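Local coordinates for alpha-L-arabinosidase (Xanthomonas axonopodis pv. citri, PDB 6D25), which probably hydrolyses terminal alpha-L-arabinofuranosyl units from arabinoxylans, including internally di-substituted ones, as a trimeric family GH51 arabinofuranosidase, at residues 245-248 with 249-253; 254-257 with 258-262. All coordinates share one frame; numbering follows the deposited sequence.

Contact 1: 245-248 with 249-253; sequences DYHW and TEVMM
Trp248 and His247 both hold CG opposite their own backbone nitrogen (chi1 -172° and 179°), which places each CG beside its carbonyl carbon and turns the CD1-NE1 edge of Trp248 toward Met252 CG and the imidazole toward Val251. These are the first two turns of helix 246-256, the helix of a beta-alpha-beta unit between parallel strands 235-238 and 262-269 of the eight-stranded barrel. Met252 runs side by side with the indole and points the same way. Its CG sits 3.3 Å from Trp248 NE1, at an oblique angle to the ring, and the sulfur makes a Met-aromatic contact, with SD 4.8 Å from the centroid of the five-membered ring of Trp248. The indole N-H itself is spent on Pro239 O, a bond that should help to hold the ring's rotation, while Trp204 meets it edge-to-face. His247 is used differently: Val251 CG2 lies over one face of the imidazole, 3.9 Å from its centroid, in a CH-pi contact displaced toward the rim, and Glu213 binds NE2 from helix 212-224. Glu250 bends away, its OE1 in a salt bridge with Lys311 and its OE2 hydrogen-bonded to Tyr312 OH.

Beneath the side chains the i to i+4 backbone bonds become regular after a weak start at Thr249 N to Asp245 O; Met252 N to Trp248 O is 2.9 Å and close to straight. Asp245 is the N-cap: its OD1 accepts from Trp248 N at 3.3 Å, with the donor standing above the carboxylate plane, 67° out of it.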
loop_
_atom_site.group_PDB
_atom_site.type_symbol
_atom_site.label_atom_id
_atom_site.label_comp_id
_atom_site.label_asym_id
_atom_site.label_seq_id
_atom_site.Cartn_x
_atom_site.Cartn_y
_atom_site.Cartn_z
ATOM N N ASP A 245 0.582 22.126 -12.014
ATOM C CA ASP A 245 0.063 21.604 -10.737
ATOM C C ASP A 245 1.024 22.019 -9.615
ATOM O O ASP A 245 1.838 21.209 -9.117
ATOM C CB ASP A 245 -0.144 20.082 -10.788
ATOM C CG ASP A 245 -0.896 19.504 -9.586
ATOM O OD1 ASP A 245 -1.227 20.261 -8.664
ATOM O OD2 ASP A 245 -1.056 18.268 -9.597
ATOM N N TYR A 246 0.886 23.277 -9.189
ATOM C CA TYR A 246 1.780 23.850 -8.205
ATOM C C TYR A 246 1.542 23.225 -6.834
ATOM O O TYR A 246 2.481 23.096 -6.043
ATOM C CB TYR A 246 1.652 25.379 -8.200
ATOM C CG TYR A 246 2.017 25.964 -9.551
ATOM C CD1 TYR A 246 3.236 25.651 -10.145
ATOM C CD2 TYR A 246 1.147 26.774 -10.264
ATOM C CE1 TYR A 246 3.593 26.144 -11.390
ATOM C CE2 TYR A 246 1.480 27.263 -11.531
ATOM C CZ TYR A 246 2.696 26.929 -12.107
ATOM O OH TYR A 246 3.059 27.394 -13.362
ATOM N N HIS A 247 0.299 22.838 -6.554
ATOM C CA HIS A 247 -0.001 22.197 -5.288
ATOM C C HIS A 247 0.803 20.891 -5.154
ATOM O O HIS A 247 1.274 20.571 -4.061
ATOM C CB HIS A 247 -1.506 21.978 -5.141
ATOM C CG HIS A 247 -1.859 21.291 -3.861
ATOM N ND1 HIS A 247 -1.732 21.905 -2.627
ATOM C CD2 HIS A 247 -2.309 20.033 -3.620
ATOM C CE1 HIS A 247 -2.189 21.057 -1.698
ATOM N NE2 HIS A 247 -2.528 19.900 -2.275
ATOM N N TRP A 248 0.963 20.160 -6.227
ATOM C CA TRP A 248 1.723 18.926 -6.197
ATOM C C TRP A 248 3.179 19.201 -5.779
ATOM O O TRP A 248 3.719 18.558 -4.854
ATOM C CB TRP A 248 1.673 18.246 -7.563
ATOM C CG TRP A 248 2.271 16.873 -7.541
ATOM C CD1 TRP A 248 3.590 16.530 -7.451
ATOM C CD2 TRP A 248 1.531 15.647 -7.468
ATOM N NE1 TRP A 248 3.708 15.167 -7.385
ATOM C CE2 TRP A 248 2.468 14.605 -7.381
ATOM C CE3 TRP A 248 0.169 15.340 -7.463
ATOM C CZ2 TRP A 248 2.080 13.265 -7.307
ATOM C CZ3 TRP A 248 -0.217 14.020 -7.376
ATOM C CH2 TRP A 248 0.732 13.007 -7.322
ATOM N N THR A 249 3.810 20.183 -6.430
ATOM C CA THR A 249 5.188 20.524 -6.077
ATOM C C THR A 249 5.295 20.965 -4.612
ATOM O O THR A 249 6.207 20.568 -3.931
ATOM C CB THR A 249 5.697 21.657 -6.983
ATOM O OG1 THR A 249 5.535 21.222 -8.323
ATOM C CG2 THR A 249 7.149 21.998 -6.733
ATOM N N GLU A 250 4.385 21.821 -4.171
ATOM C CA GLU A 250 4.375 22.329 -2.819
ATOM C C GLU A 250 4.370 21.153 -1.815
ATOM O O GLU A 250 5.161 21.137 -0.858
ATOM C CB GLU A 250 3.162 23.238 -2.628
ATOM C CG GLU A 250 2.928 23.651 -1.206
ATOM C CD GLU A 250 3.811 24.777 -0.726
ATOM O OE1 GLU A 250 4.261 25.584 -1.556
ATOM O OE2 GLU A 250 4.016 24.851 0.512
ATOM N N VAL A 251 3.450 20.199 -1.990
ATOM C CA VAL A 251 3.327 19.136 -1.004
ATOM C C VAL A 251 4.505 18.179 -1.122
ATOM O O VAL A 251 5.033 17.761 -0.092
ATOM C CB VAL A 251 1.972 18.411 -1.123
ATOM C CG1 VAL A 251 1.911 17.197 -0.216
ATOM C CG2 VAL A 251 0.844 19.382 -0.813
ATOM N N MET A 252 4.898 17.783 -2.322
ATOM C CA MET A 252 5.990 16.824 -2.425
ATOM C C MET A 252 7.252 17.427 -1.783
ATOM O O MET A 252 7.993 16.710 -1.089
ATOM C CB MET A 252 6.347 16.449 -3.865
ATOM C CG MET A 252 5.352 15.596 -4.531
ATOM S SD MET A 252 5.119 13.911 -3.798
ATOM C CE MET A 252 6.804 13.426 -3.532
ATOM N N MET A 253 7.518 18.711 -2.029
ATOM C CA MET A 253 8.731 19.317 -1.471
ATOM C C MET A 253 8.582 19.490 0.048
ATOM O O MET A 253 9.512 19.164 0.799
ATOM C CB MET A 253 9.030 20.670 -2.158
ATOM C CG MET A 253 9.457 20.537 -3.584
ATOM S SD MET A 253 10.924 19.532 -3.857
ATOM C CE MET A 253 12.163 20.656 -3.216
#

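Contact 2: 254-257 with 258-262; sequences REAS and KFMDG
Ala256 and Met260 meet where helix 246-256 gives way to the loop before strand 262-269. The methionine methyl, CE, is 3.9 Å from Ala256 CB and closer still, 3.5 Å, to the carbonyl oxygen of Ala256. With chi1 at 54°, Met260 CG stands between its own nitrogen and carbonyl carbon, and the bend at chi3 then carries CE back to the Ala256 carbonyl; on the way CG passes Ser257 O. Phe259 N donates to Ala256 O at 2.9 Å, an i to i+3 bond in which the donor rises 45° above the carbonyl plane. Met260 N follows in the same three-residue spacing, reaching Ser257 O only weakly at 3.5 Å.

Around this tightened turn comes a second layer. A water accepts from Lys258 N, which lies 3.0 Å from the water oxygen, and donates weakly to Glu255 O, so it bridges two backbone groups at the place where the helical pattern changes. Ser257 OG bonds weakly back to Met253 O. One turn earlier, Arg254 NE and Glu255 OE2 form a salt bridge at 2.9 Å, in the plane of the guanidinium and on the anti side of the carboxylate.

Farther out, Ala256 packs on Phe219 and Arg220 of helix 212-224, while Glu255 and Phe259 touch Arg211 and Asn209 of a neighbouring subunit, placing this end of the helix at a trimer contact. Beyond Met260, Asp261 OD2 accepts from Lys236 N and Gly262 begins the next strand. The whole is an alpha-helix followed by a short 3-10 turn, here the link from helix to strand in a beta-alpha-beta unit of a (beta/alpha)8 barrel.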
loop_
_atom_site.group_PDB
_atom_site.type_symbol
_atom_site.label_atom_id
_atom_site.label_comp_id
_atom_site.label_asym_id
_atom_site.label_seq_id
_atom_site.Cartn_x
_atom_site.Cartn_y
_atom_site.Cartn_z
ATOM N N ARG A 254 7.435 20.000 0.498
ATOM C CA ARG A 254 7.200 20.204 1.924
ATOM C C ARG A 254 7.379 18.864 2.668
ATOM O O ARG A 254 7.966 18.813 3.734
ATOM C CB ARG A 254 5.786 20.715 2.212
ATOM C CG ARG A 254 5.447 20.969 3.672
ATOM C CD ARG A 254 3.967 21.409 3.768
ATOM N NE ARG A 254 3.048 20.270 3.607
ATOM C CZ ARG A 254 1.850 20.306 3.023
ATOM N NH1 ARG A 254 1.353 21.433 2.536
ATOM N NH2 ARG A 254 1.117 19.201 2.974
ATOM N N GLU A 255 6.832 17.791 2.118
ATOM C CA GLU A 255 6.730 16.538 2.831
ATOM C C GLU A 255 7.953 15.648 2.601
ATOM O O GLU A 255 8.220 14.796 3.451
ATOM C CB GLU A 255 5.476 15.730 2.456
ATOM C CG GLU A 255 4.198 16.392 2.857
ATOM C CD GLU A 255 4.086 16.672 4.365
ATOM O OE1 GLU A 255 4.518 15.862 5.153
ATOM O OE2 GLU A 255 3.519 17.688 4.728
ATOM N N ALA A 256 8.665 15.781 1.500
ATOM C CA ALA A 256 9.626 14.729 1.123
ATOM C C ALA A 256 10.949 15.264 0.547
ATOM O O ALA A 256 11.749 14.423 0.066
ATOM C CB ALA A 256 8.981 13.773 0.132
ATOM N N SER A 257 11.207 16.576 0.548
ATOM C CA SER A 257 12.409 17.084 -0.128
ATOM C C SER A 257 13.695 16.432 0.398
ATOM O O SER A 257 14.667 16.273 -0.378
ATOM C CB SER A 257 12.526 18.602 -0.046
ATOM O OG SER A 257 12.657 19.008 1.304
ATOM N N LYS A 258 13.739 16.039 1.664
ATOM C CA LYS A 258 14.981 15.445 2.226
ATOM C C LYS A 258 15.224 14.034 1.688
ATOM O O LYS A 258 16.308 13.547 1.875
ATOM C CB LYS A 258 14.940 15.428 3.746
ATOM C CG LYS A 258 15.104 16.867 4.254
ATOM C CD LYS A 258 14.903 17.078 5.712
ATOM C CE LYS A 258 14.569 18.531 6.006
ATOM N NZ LYS A 258 14.408 18.742 7.461
ATOM N N PHE A 259 14.249 13.414 1.021
ATOM C CA PHE A 259 14.411 12.032 0.582
ATOM C C PHE A 259 14.573 11.907 -0.931
ATOM O O PHE A 259 14.495 10.782 -1.442
ATOM C CB PHE A 259 13.220 11.189 1.032
ATOM C CG PHE A 259 13.062 11.152 2.519
ATOM C CD1 PHE A 259 13.996 10.469 3.299
ATOM C CD2 PHE A 259 12.058 11.863 3.139
ATOM C CE1 PHE A 259 13.882 10.468 4.684
ATOM C CE2 PHE A 259 11.922 11.824 4.519
ATOM C CZ PHE A 259 12.849 11.151 5.294
ATOM N N MET A 260 14.752 13.020 -1.657
ATOM C CA MET A 260 14.837 12.939 -3.095
ATOM C C MET A 260 16.107 13.651 -3.568
ATOM O O MET A 260 16.572 14.569 -2.936
ATOM C CB MET A 260 13.599 13.567 -3.747
ATOM C CG MET A 260 13.320 14.981 -3.297
ATOM S SD MET A 260 11.923 15.755 -4.129
ATOM C CE MET A 260 10.538 15.218 -3.118
ATOM N N ASP A 261 16.639 13.180 -4.683
ATOM C CA ASP A 261 17.764 13.839 -5.395
ATOM C C ASP A 261 17.222 14.679 -6.557
ATOM O O ASP A 261 17.901 15.610 -7.045
ATOM C CB ASP A 261 18.770 12.775 -5.853
ATOM C CG ASP A 261 19.277 12.002 -4.656
ATOM O OD1 ASP A 261 19.971 12.627 -3.851
ATOM O OD2 ASP A 261 18.891 10.791 -4.468
ATOM N N GLY A 262 16.004 14.374 -6.978
ATOM C CA GLY A 262 15.353 15.088 -8.066
ATOM C C GLY A 262 13.843 14.986 -7.946
ATOM O O GLY A 262 13.316 14.054 -7.262
HETATM O O HOH W 1 11.442 15.890 3.651
#

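Contacts 1 and 2 follow one another along helix 246-256, their centres about 11 Å apart. They touch through Met260, which reaches back from the exit turn so that its CE lies 3.6 Å from Met252 O and its SD 3.9 Å from Met253 SD. Helix 212-224 flanks both. Within the trimer another subunit touches 254-262 but not 245-253. In (beta/alpha)8 glycosidases the active site lies at the C-terminal ends of the strands; contact 1, following that end of strand 235-238, is therefore toward the active-site side of the barrel, and contact 2, leading into the start of strand 262-269, toward the other. No residue of either is known to be catalytic.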